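Thiosulfate sulfurtransferase YnjE (Escherichia coli, PDB 2WLR) catalyses the transfer of sulfur from thiosulfate to cyanide, giving thiocyanate and sulfite, as a monomeric periplasmic enzyme built of rhodanese domains. Local coordinates at residues T174-S179 and L195-I200; W183-D188 and M223-V228; R211-A216 and A371-M376; Q278-L283 and Y394-D399. All coordinates share one frame; numbering follows the deposited sequence.

Contact 1 of 4, residues T174-S179 and L195-I200; sequences TNEVES and LAKHGI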
loop_
_atom_site.group_PDB
_atom_site.type_symbol
_atom_site.label_atom_id
_atom_site.label_comp_id
_atom_site.label_asym_id
_atom_site.label_seq_id
_atom_site.Cartn_x
_atom_site.Cartn_y
_atom_site.Cartn_z
ATOM N N THR A 174 18.261 -4.781 -0.853
ATOM C CA THR A 174 17.818 -3.922 -1.952
ATOM C C THR A 174 18.948 -3.582 -2.938
ATOM O O THR A 174 18.712 -3.316 -4.113
ATOM C CB THR A 174 17.168 -2.628 -1.441
ATOM O OG1 THR A 174 18.038 -1.964 -0.512
ATOM C CG2 THR A 174 15.837 -2.918 -0.735
ATOM N N ASN A 175 20.192 -3.598 -2.470
ATOM C CA ASN A 175 21.312 -3.398 -3.377
ATOM C C ASN A 175 21.460 -4.498 -4.427
ATOM O O ASN A 175 22.222 -4.343 -5.382
ATOM C CB ASN A 175 22.626 -3.245 -2.592
ATOM C CG ASN A 175 22.682 -1.967 -1.756
ATOM O OD1 ASN A 175 23.234 -1.964 -0.648
ATOM N ND2 ASN A 175 22.127 -0.879 -2.274
ATOM N N GLU A 176 20.748 -5.619 -4.269
ATOM C CA GLU A 176 20.686 -6.650 -5.321
ATOM C C GLU A 176 19.802 -6.239 -6.490
ATOM O O GLU A 176 19.846 -6.874 -7.542
ATOM C CB GLU A 176 20.159 -7.984 -4.787
ATOM C CG GLU A 176 20.987 -8.602 -3.697
ATOM C CD GLU A 176 20.364 -9.876 -3.159
ATOM O OE1 GLU A 176 20.154 -10.804 -3.972
ATOM O OE2 GLU A 176 20.061 -9.955 -1.948
ATOM N N VAL A 177 18.953 -5.224 -6.326
ATOM C CA VAL A 177 18.036 -4.863 -7.407
ATOM C C VAL A 177 18.219 -3.457 -7.980
ATOM O O VAL A 177 17.585 -3.139 -8.975
ATOM C CB VAL A 177 16.559 -5.037 -6.993
ATOM C CG1 VAL A 177 16.372 -6.407 -6.334
ATOM C CG2 VAL A 177 16.107 -3.906 -6.045
ATOM N N GLU A 178 19.073 -2.644 -7.342
ATOM C CA GLU A 178 19.329 -1.271 -7.745
ATOM C C GLU A 178 20.778 -0.954 -7.399
ATOM O O GLU A 178 21.374 -1.594 -6.520
ATOM C CB GLU A 178 18.354 -0.297 -7.071
ATOM C CG GLU A 178 18.502 -0.270 -5.569
ATOM C CD GLU A 178 17.548 0.649 -4.870
ATOM O OE1 GLU A 178 16.655 1.213 -5.537
ATOM O OE2 GLU A 178 17.707 0.846 -3.641
ATOM N N SER A 179 21.328 0.054 -8.059
ATOM C CA SER A 179 22.724 0.410 -7.818
ATOM C C SER A 179 23.030 1.839 -8.199
ATOM O O SER A 179 22.239 2.519 -8.823
ATOM C CB SER A 179 23.631 -0.517 -8.631
ATOM O OG SER A 179 23.533 -0.204 -10.000
ATOM N N LEU A 195 17.035 -13.263 -9.593
ATOM C CA LEU A 195 15.827 -14.087 -9.544
ATOM C C LEU A 195 16.234 -15.562 -9.404
ATOM O O LEU A 195 15.692 -16.297 -8.552
ATOM C CB LEU A 195 14.913 -13.842 -10.740
ATOM C CG LEU A 195 14.245 -12.457 -10.793
ATOM C CD1 LEU A 195 13.813 -12.097 -12.181
ATOM C CD2 LEU A 195 13.024 -12.434 -9.832
ATOM N N ALA A 196 17.197 -15.978 -10.223
ATOM C CA ALA A 196 17.692 -17.360 -10.152
ATOM C C ALA A 196 18.222 -17.705 -8.779
ATOM O O ALA A 196 17.861 -18.741 -8.191
ATOM C CB ALA A 196 18.778 -17.597 -11.201
ATOM N N LYS A 197 19.044 -16.830 -8.226
ATOM C CA LYS A 197 19.702 -17.037 -6.931
ATOM C C LYS A 197 18.704 -17.184 -5.787
ATOM O O LYS A 197 18.893 -17.976 -4.884
ATOM C CB LYS A 197 20.635 -15.847 -6.676
ATOM C CG LYS A 197 21.547 -15.817 -5.473
ATOM C CD LYS A 197 21.928 -14.316 -5.100
ATOM C CE LYS A 197 22.243 -13.366 -6.304
ATOM N NZ LYS A 197 21.786 -11.884 -6.177
ATOM N N HIS A 198 17.616 -16.427 -5.839
ATOM C CA HIS A 198 16.560 -16.528 -4.837
ATOM C C HIS A 198 15.446 -17.528 -5.199
ATOM O O HIS A 198 14.421 -17.591 -4.513
ATOM C CB HIS A 198 15.990 -15.138 -4.543
ATOM C CG HIS A 198 16.988 -14.232 -3.914
ATOM N ND1 HIS A 198 17.254 -14.239 -2.562
ATOM C CD2 HIS A 198 17.853 -13.354 -4.468
ATOM C CE1 HIS A 198 18.208 -13.363 -2.302
ATOM N NE2 HIS A 198 18.599 -12.817 -3.447
ATOM N N GLY A 199 15.648 -18.348 -6.231
ATOM C CA GLY A 199 14.739 -19.443 -6.531
ATOM C C GLY A 199 13.385 -19.035 -7.030
ATOM O O GLY A 199 12.386 -19.694 -6.760
ATOM N N ILE A 200 13.348 -17.935 -7.773
ATOM C CA ILE A 200 12.110 -17.363 -8.282
ATOM C C ILE A 200 11.996 -17.568 -9.797
ATOM O O ILE A 200 12.851 -17.073 -10.559
ATOM C CB ILE A 200 12.041 -15.861 -7.979
ATOM C CG1 ILE A 200 12.167 -15.611 -6.463
ATOM C CG2 ILE A 200 10.741 -15.266 -8.548
ATOM C CD1 ILE A 200 12.416 -14.129 -6.078
#
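Glu176 reaches across from the 3-10 segment 174-176 to the end of helix 188-197 and meets Lys197 and His198. Its CB points toward them. CG stands anti to the carbonyl carbon (chi1 -61°), and the chain then runs extended, which carries the carboxylate over to the helix end. Glu176 CG comes no nearer than 4.2 Å to Lys197 NZ. Glu176 CD lies 3.4 Å from His198 NE2. At the tip, OE1 does nearly all the work. His198 NE2 donates to Glu176 OE1 at 2.6 Å along a nearly straight N-H line of 163°. The bond uses the syn lone pair of OE1 and lies close to the imidazole plane. Lys197 NZ meets Glu176 OE1 at 2.9 Å from the anti side, tilted out of the carboxylate plane, and forms a salt bridge. One oxygen thus takes two donors. OE2 turns back to the backbone N of Asp173, and His198 ND1 bonds to Asp170, so both groups are held at two points. Two carboxylates near the imidazole would be expected to raise its basicity, though the charge of Lys197 would partly offset this. With Gly199 N bonded to Ala196 O and Ile200 N to Leu195 O, the helix ends in a Schellman motif.

Contact 2 of 4, residues W183-D188 and M223-V228; sequences WNKVSD and MLYAGV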
loop_
_atom_site.group_PDB
_atom_site.type_symbol
_atom_site.label_atom_id
_atom_site.label_comp_id
_atom_site.label_asym_id
_atom_site.label_seq_id
_atom_site.Cartn_x
_atom_site.Cartn_y
_atom_site.Cartn_z
ATOM N N TRP A 183 20.829 5.085 -8.636
ATOM C CA TRP A 183 19.846 4.301 -7.872
ATOM C C TRP A 183 18.614 3.943 -8.715
ATOM O O TRP A 183 17.494 3.976 -8.251
ATOM C CB TRP A 183 19.529 4.956 -6.509
ATOM C CG TRP A 183 20.752 4.943 -5.683
ATOM C CD1 TRP A 183 21.535 6.009 -5.370
ATOM C CD2 TRP A 183 21.429 3.792 -5.185
ATOM N NE1 TRP A 183 22.625 5.601 -4.648
ATOM C CE2 TRP A 183 22.600 4.244 -4.532
ATOM C CE3 TRP A 183 21.151 2.429 -5.190
ATOM C CZ2 TRP A 183 23.491 3.367 -3.887
ATOM C CZ3 TRP A 183 22.026 1.556 -4.564
ATOM C CH2 TRP A 183 23.192 2.035 -3.914
ATOM N N ASN A 184 18.892 3.583 -9.955
ATOM C CA ASN A 184 17.957 2.908 -10.811
ATOM C C ASN A 184 18.158 1.412 -10.679
ATOM O O ASN A 184 19.168 0.921 -10.180
ATOM C CB ASN A 184 18.102 3.367 -12.272
ATOM C CG ASN A 184 17.349 4.662 -12.550
ATOM O OD1 ASN A 184 16.708 5.221 -11.634
ATOM N ND2 ASN A 184 17.377 5.127 -13.783
ATOM N N LYS A 185 17.147 0.672 -11.116
ATOM C CA LYS A 185 17.228 -0.781 -11.104
ATOM C C LYS A 185 18.446 -1.259 -11.899
ATOM O O LYS A 185 18.897 -0.626 -12.851
ATOM C CB LYS A 185 15.954 -1.414 -11.671
ATOM C CG LYS A 185 15.703 -1.147 -13.144
ATOM C CD LYS A 185 14.466 -1.885 -13.608
ATOM C CE LYS A 185 13.922 -1.292 -14.882
ATOM N NZ LYS A 185 14.911 -1.347 -15.982
ATOM N N VAL A 186 18.989 -2.384 -11.460
ATOM C CA VAL A 186 20.044 -3.066 -12.242
ATOM C C VAL A 186 19.533 -3.578 -13.601
ATOM O O VAL A 186 18.336 -3.627 -13.880
ATOM C CB VAL A 186 20.688 -4.215 -11.401
ATOM C CG1 VAL A 186 21.342 -3.626 -10.094
ATOM C CG2 VAL A 186 19.665 -5.328 -11.083
ATOM N N SER A 187 20.477 -3.977 -14.448
ATOM C CA SER A 187 20.159 -4.454 -15.778
ATOM C C SER A 187 19.288 -5.704 -15.759
ATOM O O SER A 187 19.270 -6.455 -14.775
ATOM C CB SER A 187 21.431 -4.747 -16.564
ATOM O OG SER A 187 22.093 -5.875 -16.008
ATOM N N ASP A 188 18.627 -5.962 -16.881
ATOM C CA ASP A 188 17.803 -7.172 -17.025
ATOM C C ASP A 188 18.636 -8.419 -16.725
ATOM O O ASP A 188 18.176 -9.317 -16.041
ATOM C CB ASP A 188 17.169 -7.258 -18.413
ATOM C CG ASP A 188 16.227 -6.100 -18.701
ATOM O OD1 ASP A 188 15.701 -5.482 -17.723
ATOM O OD2 ASP A 188 16.007 -5.834 -19.885
HETATM N N MSE A 223 10.374 -6.774 -9.626
HETATM C CA MSE A 223 10.025 -8.154 -10.010
HETATM C C MSE A 223 8.871 -8.221 -10.977
HETATM O O MSE A 223 8.872 -9.053 -11.907
HETATM C CB MSE A 223 9.713 -8.998 -8.788
HETATM C CG MSE A 223 10.938 -9.297 -7.970
HETATM SE SE MSE A 223 10.526 -10.561 -6.558
HETATM C CE MSE A 223 12.393 -10.718 -5.877
ATOM N N LEU A 224 7.864 -7.355 -10.803
ATOM C CA LEU A 224 6.711 -7.333 -11.718
ATOM C C LEU A 224 7.182 -6.898 -13.116
ATOM O O LEU A 224 6.797 -7.479 -14.119
ATOM C CB LEU A 224 5.606 -6.411 -11.212
ATOM C CG LEU A 224 4.807 -6.987 -10.055
ATOM C CD1 LEU A 224 4.010 -5.848 -9.407
ATOM C CD2 LEU A 224 3.858 -8.101 -10.471
ATOM N N TYR A 225 8.024 -5.873 -13.172
ATOM C CA TYR A 225 8.652 -5.467 -14.410
ATOM C C TYR A 225 9.355 -6.649 -15.084
ATOM O O TYR A 225 9.195 -6.872 -16.300
ATOM C CB TYR A 225 9.656 -4.332 -14.122
ATOM C CG TYR A 225 10.721 -4.146 -15.149
ATOM C CD1 TYR A 225 10.501 -3.363 -16.259
ATOM C CD2 TYR A 225 11.956 -4.750 -14.993
ATOM C CE1 TYR A 225 11.500 -3.193 -17.233
ATOM C CE2 TYR A 225 12.944 -4.611 -15.956
ATOM C CZ TYR A 225 12.713 -3.818 -17.065
ATOM O OH TYR A 225 13.728 -3.690 -18.018
ATOM N N ALA A 226 10.152 -7.389 -14.319
ATOM C CA ALA A 226 10.937 -8.491 -14.858
ATOM C C ALA A 226 10.057 -9.572 -15.467
ATOM O O ALA A 226 10.396 -10.159 -16.477
ATOM C CB ALA A 226 11.811 -9.063 -13.800
ATOM N N GLY A 227 8.950 -9.843 -14.802
ATOM C CA GLY A 227 7.980 -10.824 -15.260
ATOM C C GLY A 227 7.513 -11.827 -14.241
ATOM O O GLY A 227 6.890 -12.806 -14.632
ATOM N N VAL A 228 7.766 -11.628 -12.951
ATOM C CA VAL A 228 7.134 -12.462 -11.911
ATOM C C VAL A 228 5.633 -12.123 -11.920
ATOM O O VAL A 228 5.260 -10.979 -11.744
ATOM C CB VAL A 228 7.747 -12.268 -10.504
ATOM C CG1 VAL A 228 7.110 -13.246 -9.495
ATOM C CG2 VAL A 228 9.261 -12.452 -10.513
#
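Tyr225 is the residue of segment 223-228 that meets Lys185 and Asp188. Met223, a selenomethionine, lies in the last turn of helix 213-226. Its side chain packs on Ile200 and Met194, and its carbonyl O accepts from both Gly227 N and Val228 N. Leu224 faces another way, onto Phe375 and Met376 of helix 369-380. Tyr225 follows and points toward segment 183-188. CG is anti to the backbone N (chi1 158°), which sends the ring out to the other segment. Lys185 crosses it at about a right angle. Lys185 CE sits over one face of the Tyr225 ring, 3.7 Å from its centroid, a CH-pi contact. Lys185 NZ lies 3.3 Å from Tyr225 OH. Asp188 comes in at the ring edge instead. Tyr225 OH donates to Asp188 OD1 at 2.7 Å, on the syn lone pair of that oxygen. The carboxylate and ring planes are 39° apart. After Ala226 the helix ends at Gly227, where phi near 131° would press a CB against the carbonyl O of Ala226. Val228 then packs on Leu195. Within one rhodanese-like domain, the contact joins the end of helix 213-226 to the start of helix 188-197 and the short strand before it. The lysine and aspartate lie close enough that their charges probably offset each other in part, without touching, while the hydrogen bond from the hydroxyl holds the end of the ring at Asp188.

Contact 3 of 4, residues R211-A216 and A371-M376; sequences RDVYAA and ASETFM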
loop_
_atom_site.group_PDB
_atom_site.type_symbol
_atom_site.label_atom_id
_atom_site.label_comp_id
_atom_site.label_asym_id
_atom_site.label_seq_id
_atom_site.Cartn_x
_atom_site.Cartn_y
_atom_site.Cartn_z
ATOM N N ARG A 211 10.648 -4.303 7.177
ATOM C CA ARG A 211 10.433 -3.509 8.354
ATOM C C ARG A 211 9.803 -2.183 7.910
ATOM O O ARG A 211 8.997 -1.614 8.625
ATOM C CB ARG A 211 11.736 -3.255 9.134
ATOM C CG ARG A 211 11.883 -4.100 10.433
ATOM C CD ARG A 211 12.308 -5.543 10.197
ATOM N NE ARG A 211 12.406 -6.247 11.483
ATOM C CZ ARG A 211 12.707 -7.531 11.665
ATOM N NH1 ARG A 211 12.966 -8.339 10.649
ATOM N NH2 ARG A 211 12.728 -7.981 12.903
ATOM N N ASP A 212 10.155 -1.723 6.711
ATOM C CA ASP A 212 9.448 -0.614 6.061
ATOM C C ASP A 212 8.835 -1.170 4.780
ATOM O O ASP A 212 9.507 -1.842 3.999
ATOM C CB ASP A 212 10.415 0.509 5.690
ATOM C CG ASP A 212 11.161 1.071 6.895
ATOM O OD1 ASP A 212 10.540 1.345 7.953
ATOM O OD2 ASP A 212 12.388 1.249 6.751
ATOM N N VAL A 213 7.566 -0.847 4.545
ATOM C CA VAL A 213 6.855 -1.391 3.404
ATOM C C VAL A 213 7.546 -0.995 2.108
ATOM O O VAL A 213 7.612 -1.804 1.193
ATOM C CB VAL A 213 5.392 -0.935 3.421
ATOM C CG1 VAL A 213 4.697 -1.291 2.122
ATOM C CG2 VAL A 213 4.647 -1.570 4.616
ATOM N N TYR A 214 8.040 0.240 2.013
ATOM C CA TYR A 214 8.615 0.702 0.759
ATOM C C TYR A 214 9.829 -0.049 0.269
ATOM O O TYR A 214 10.047 -0.089 -0.932
ATOM C CB TYR A 214 8.753 2.228 0.695
ATOM C CG TYR A 214 9.825 2.928 1.507
ATOM C CD1 TYR A 214 10.450 2.347 2.618
ATOM C CD2 TYR A 214 10.219 4.218 1.132
ATOM C CE1 TYR A 214 11.427 3.040 3.323
ATOM C CE2 TYR A 214 11.197 4.900 1.836
ATOM C CZ TYR A 214 11.799 4.306 2.903
ATOM O OH TYR A 214 12.773 5.013 3.584
ATOM N N ALA A 215 10.574 -0.684 1.171
ATOM C CA ALA A 215 11.676 -1.533 0.733
ATOM C C ALA A 215 11.164 -2.753 -0.008
ATOM O O ALA A 215 11.697 -3.120 -1.075
ATOM C CB ALA A 215 12.565 -1.932 1.922
ATOM N N ALA A 216 10.160 -3.408 0.573
ATOM C CA ALA A 216 9.520 -4.547 -0.053
ATOM C C ALA A 216 8.864 -4.154 -1.385
ATOM O O ALA A 216 8.937 -4.894 -2.373
ATOM C CB ALA A 216 8.504 -5.158 0.884
ATOM N N ALA A 371 7.623 5.742 -4.466
ATOM C CA ALA A 371 6.848 5.543 -5.681
ATOM C C ALA A 371 6.456 4.091 -5.878
ATOM O O ALA A 371 5.379 3.800 -6.419
ATOM C CB ALA A 371 7.649 6.042 -6.891
ATOM N N SER A 372 7.313 3.172 -5.435
ATOM C CA SER A 372 6.984 1.766 -5.578
ATOM C C SER A 372 5.882 1.338 -4.650
ATOM O O SER A 372 5.052 0.509 -5.026
ATOM C CB SER A 372 8.212 0.918 -5.332
ATOM O OG SER A 372 9.252 1.262 -6.247
ATOM N N GLU A 373 5.895 1.854 -3.440
ATOM C CA GLU A 373 4.803 1.583 -2.509
ATOM C C GLU A 373 3.482 2.084 -3.088
ATOM O O GLU A 373 2.462 1.341 -3.059
ATOM C CB GLU A 373 5.116 2.214 -1.136
ATOM C CG GLU A 373 4.029 1.967 -0.113
ATOM C CD GLU A 373 4.417 2.361 1.302
ATOM O OE1 GLU A 373 5.557 2.843 1.536
ATOM O OE2 GLU A 373 3.559 2.188 2.191
ATOM N N THR A 374 3.431 3.310 -3.604
ATOM C CA THR A 374 2.196 3.809 -4.191
ATOM C C THR A 374 1.804 3.035 -5.433
ATOM O O THR A 374 0.607 2.822 -5.659
ATOM C CB THR A 374 2.209 5.312 -4.517
ATOM O OG1 THR A 374 3.359 5.658 -5.278
ATOM C CG2 THR A 374 2.239 6.107 -3.211
ATOM N N PHE A 375 2.789 2.636 -6.244
ATOM C CA PHE A 375 2.497 1.764 -7.377
ATOM C C PHE A 375 1.786 0.498 -6.914
ATOM O O PHE A 375 0.773 0.078 -7.502
ATOM C CB PHE A 375 3.768 1.362 -8.102
ATOM C CG PHE A 375 3.570 0.309 -9.141
ATOM C CD1 PHE A 375 3.657 -1.014 -8.796
ATOM C CD2 PHE A 375 3.340 0.638 -10.461
ATOM C CE1 PHE A 375 3.489 -2.009 -9.751
ATOM C CE2 PHE A 375 3.164 -0.368 -11.407
ATOM C CZ PHE A 375 3.256 -1.693 -11.028
HETATM N N MSE A 376 2.323 -0.161 -5.887
HETATM C CA MSE A 376 1.684 -1.392 -5.403
HETATM C C MSE A 376 0.277 -1.168 -4.888
HETATM O O MSE A 376 -0.596 -1.985 -5.132
HETATM C CB MSE A 376 2.560 -2.114 -4.378
HETATM C CG MSE A 376 3.907 -2.582 -4.885
HETATM SE SE MSE A 376 3.779 -3.935 -6.288
HETATM C CE MSE A 376 3.284 -5.461 -5.138
HETATM O O HOH W 1 6.954 2.451 3.754
#
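Glu373 lays its side chain across Val213 and against the CB of Tyr214. With chi1 at -180° the Glu373 chain runs straight out from its helix and sets the carboxylate beside the first turn of helix 213-226. Val213 crosses it at about a right angle, with Val213 CG1 3.7 Å from Glu373 OE2. Glu373 OE1 lies 3.4 Å from Tyr214 CB. No direct hydrogen bond joins the two segments. A water does so instead: it donates to Glu373 OE1 at 2.7 Å and accepts from Tyr214 N at 3.0 Å. The other oxygen, OE2, takes a hydrogen bond from His334 NE2, so both ends of this buried carboxylate have partners. With an alanine at Glu373, the water would probably lose its acceptor and His334 its mate, and a gap would open beside Val213. The helices are close here, with Tyr214 CA and Glu373 CA 5.1 Å apart. Tyr214 also packs on Arg370, a substrate-binding residue by similarity, and its ring meets Trp369 edge-to-face. Ala371 N bonds to the oxidised cysteine at position 365, the persulfide-forming residue. This is an interface between two rhodanese domains, made on one side by the helix that follows the active-site loop.

Contact 4 of 4, residues Q278-L283 and Y394-D399; sequences QARGLL and YEWSSD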
loop_
_atom_site.group_PDB
_atom_site.type_symbol
_atom_site.label_atom_id
_atom_site.label_comp_id
_atom_site.label_asym_id
_atom_site.label_seq_id
_atom_site.Cartn_x
_atom_site.Cartn_y
_atom_site.Cartn_z
ATOM N N GLN A 278 9.981 9.233 -21.410
ATOM C CA GLN A 278 8.606 8.755 -21.277
ATOM C C GLN A 278 7.880 9.523 -20.165
ATOM O O GLN A 278 6.727 9.928 -20.329
ATOM C CB GLN A 278 8.579 7.260 -20.967
ATOM C CG GLN A 278 9.027 6.377 -22.109
ATOM C CD GLN A 278 9.194 4.947 -21.660
ATOM O OE1 GLN A 278 9.874 4.661 -20.681
ATOM N NE2 GLN A 278 8.557 4.050 -22.361
ATOM N N ALA A 279 8.561 9.746 -19.048
ATOM C CA ALA A 279 7.972 10.496 -17.947
ATOM C C ALA A 279 7.645 11.928 -18.370
ATOM O O ALA A 279 6.553 12.433 -18.090
ATOM C CB ALA A 279 8.912 10.492 -16.748
ATOM N N ARG A 280 8.606 12.555 -19.040
ATOM C CA ARG A 280 8.438 13.920 -19.572
ATOM C C ARG A 280 7.193 13.988 -20.424
ATOM O O ARG A 280 6.448 14.975 -20.392
ATOM C CB ARG A 280 9.662 14.315 -20.409
ATOM C CG ARG A 280 9.645 15.774 -20.827
ATOM C CD ARG A 280 10.721 16.080 -21.866
ATOM N NE ARG A 280 12.049 15.581 -21.513
ATOM C CZ ARG A 280 12.891 16.181 -20.671
ATOM N NH1 ARG A 280 12.554 17.318 -20.065
ATOM N NH2 ARG A 280 14.066 15.620 -20.416
ATOM N N GLY A 281 6.959 12.941 -21.208
ATOM C CA GLY A 281 5.775 12.853 -22.055
ATOM C C GLY A 281 4.423 12.827 -21.362
ATOM O O GLY A 281 3.381 12.983 -22.012
ATOM N N LEU A 282 4.404 12.613 -20.041
ATOM C CA LEU A 282 3.135 12.570 -19.317
ATOM C C LEU A 282 2.707 13.949 -18.811
ATOM O O LEU A 282 1.576 14.123 -18.354
ATOM C CB LEU A 282 3.243 11.637 -18.107
ATOM C CG LEU A 282 3.614 10.186 -18.384
ATOM C CD1 LEU A 282 3.553 9.404 -17.060
ATOM C CD2 LEU A 282 2.679 9.554 -19.376
ATOM N N LEU A 283 3.645 14.896 -18.828
ATOM C CA LEU A 283 3.410 16.234 -18.288
ATOM C C LEU A 283 2.463 17.066 -19.150
ATOM O O LEU A 283 2.344 16.863 -20.374
ATOM C CB LEU A 283 4.727 16.983 -18.110
ATOM C CG LEU A 283 5.752 16.314 -17.184
ATOM C CD1 LEU A 283 7.121 16.993 -17.333
ATOM C CD2 LEU A 283 5.267 16.389 -15.765
ATOM N N TYR A 394 16.284 12.577 -8.666
ATOM C CA TYR A 394 17.738 12.436 -8.813
ATOM C C TYR A 394 18.199 12.511 -10.253
ATOM O O TYR A 394 19.153 13.211 -10.577
ATOM C CB TYR A 394 18.215 11.102 -8.196
ATOM C CG TYR A 394 19.694 10.954 -7.869
ATOM C CD1 TYR A 394 20.544 12.060 -7.734
ATOM C CD2 TYR A 394 20.237 9.706 -7.626
ATOM C CE1 TYR A 394 21.895 11.895 -7.422
ATOM C CE2 TYR A 394 21.573 9.537 -7.317
ATOM C CZ TYR A 394 22.393 10.638 -7.189
ATOM O OH TYR A 394 23.718 10.410 -6.866
ATOM N N GLU A 395 17.529 11.792 -11.136
ATOM C CA GLU A 395 17.860 11.850 -12.538
ATOM C C GLU A 395 17.462 13.190 -13.139
ATOM O O GLU A 395 18.285 13.830 -13.827
ATOM C CB GLU A 395 17.198 10.703 -13.285
ATOM C CG GLU A 395 17.654 10.633 -14.741
ATOM C CD GLU A 395 16.899 9.654 -15.575
ATOM O OE1 GLU A 395 15.683 9.424 -15.345
ATOM O OE2 GLU A 395 17.549 9.149 -16.509
ATOM N N TRP A 396 16.223 13.610 -12.919
ATOM C CA TRP A 396 15.681 14.809 -13.574
ATOM C C TRP A 396 16.592 15.987 -13.316
ATOM O O TRP A 396 17.007 16.684 -14.257
ATOM C CB TRP A 396 14.283 15.103 -13.047
ATOM C CG TRP A 396 13.567 16.196 -13.744
ATOM C CD1 TRP A 396 13.499 17.493 -13.369
ATOM C CD2 TRP A 396 12.745 16.059 -14.892
ATOM N NE1 TRP A 396 12.705 18.188 -14.220
ATOM C CE2 TRP A 396 12.222 17.344 -15.182
ATOM C CE3 TRP A 396 12.403 14.987 -15.728
ATOM C CZ2 TRP A 396 11.381 17.581 -16.260
ATOM C CZ3 TRP A 396 11.565 15.232 -16.802
ATOM C CH2 TRP A 396 11.060 16.518 -17.054
ATOM N N SER A 397 16.952 16.185 -12.061
ATOM C CA SER A 397 17.695 17.365 -11.647
ATOM C C SER A 397 19.193 17.249 -11.915
ATOM O O SER A 397 19.935 18.213 -11.693
ATOM C CB SER A 397 17.406 17.685 -10.167
ATOM O OG SER A 397 17.932 16.720 -9.264
ATOM N N SER A 398 19.644 16.095 -12.400
ATOM C CA SER A 398 21.050 15.923 -12.803
ATOM C C SER A 398 21.356 16.762 -14.046
ATOM O O SER A 398 22.524 17.089 -14.302
ATOM C CB SER A 398 21.404 14.444 -13.032
ATOM O OG SER A 398 20.845 13.959 -14.231
ATOM N N ASP A 399 20.312 17.091 -14.805
ATOM C CA ASP A 399 20.391 18.037 -15.919
ATOM C C ASP A 399 19.672 19.364 -15.579
ATOM O O ASP A 399 18.442 19.411 -15.553
ATOM C CB ASP A 399 19.750 17.401 -17.149
ATOM C CG ASP A 399 19.924 18.232 -18.405
ATOM O OD1 ASP A 399 20.533 19.312 -18.306
ATOM O OD2 ASP A 399 19.450 17.796 -19.483
#
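Trp396 presents the six-membered side of its indole to Arg280 and Leu283, and this is the close part of the contact. The Leu283 and Trp396 side chains come from opposite directions, with Leu283 CD1 4.0 Å from Trp396 CH2. Arg280 crosses the indole at about a right angle. Its CB and CG lie near the ring, with Arg280 CG 4.1 Å from Trp396 CH2. The chain bends at chi3 (-49°), and this brings Arg280 NH1 back to 3.5 Å from Trp396 CH2. Trp396 CZ3 lies over one face of the guanidinium, offset toward its rim. The two planes are 31° apart, so the groups are tilted and not stacked flat. Trp396 NE1 donates to Pro403 O, which holds the indole in its rotation. The contact lies within one rhodanese-like domain, an alpha/beta fold around a parallel sheet. It joins the C-terminal parts of helices 276-280 and 392-396, while Ala279 and Leu283 reach strand 288-292. Outward from the indole the packing is looser. Arg280 NH2 forms a salt bridge with Glu277 and a hydrogen bond to Asn402. If Arg280 were an alanine, Glu277 would probably lose its opposite charge, Asn402 a donor, and part of the indole its cover. Asp399 OD2 stays 5.9 Å from Arg280 NH2. Just before Asp399, in the type I turn from Trp396, exposed Ser398 bonds through OG to Glu395 O at 2.6 Å.

Overall arrangement
From the N terminus, contact 1 opens at 174-179 and closes a short loop at 195-200. Contact 2 opens inside that loop, at 183-188, and closes beyond it at 223-228, so the two cross. They also touch, through the small antiparallel pair of strands 178-179 and 184-185. Contact 3 opens at 211-216, before contact 2 has closed, so contacts 2 and 3 cross as well, and both use helix 213-226. It closes at 371-376 and spans two rhodanese domains. Contact 4 opens at 278-283, within that span, and closes after it at 394-399, so contacts 3 and 4 cross. Trp183 against Tyr394 links segments of contacts 2 and 4 across the domains.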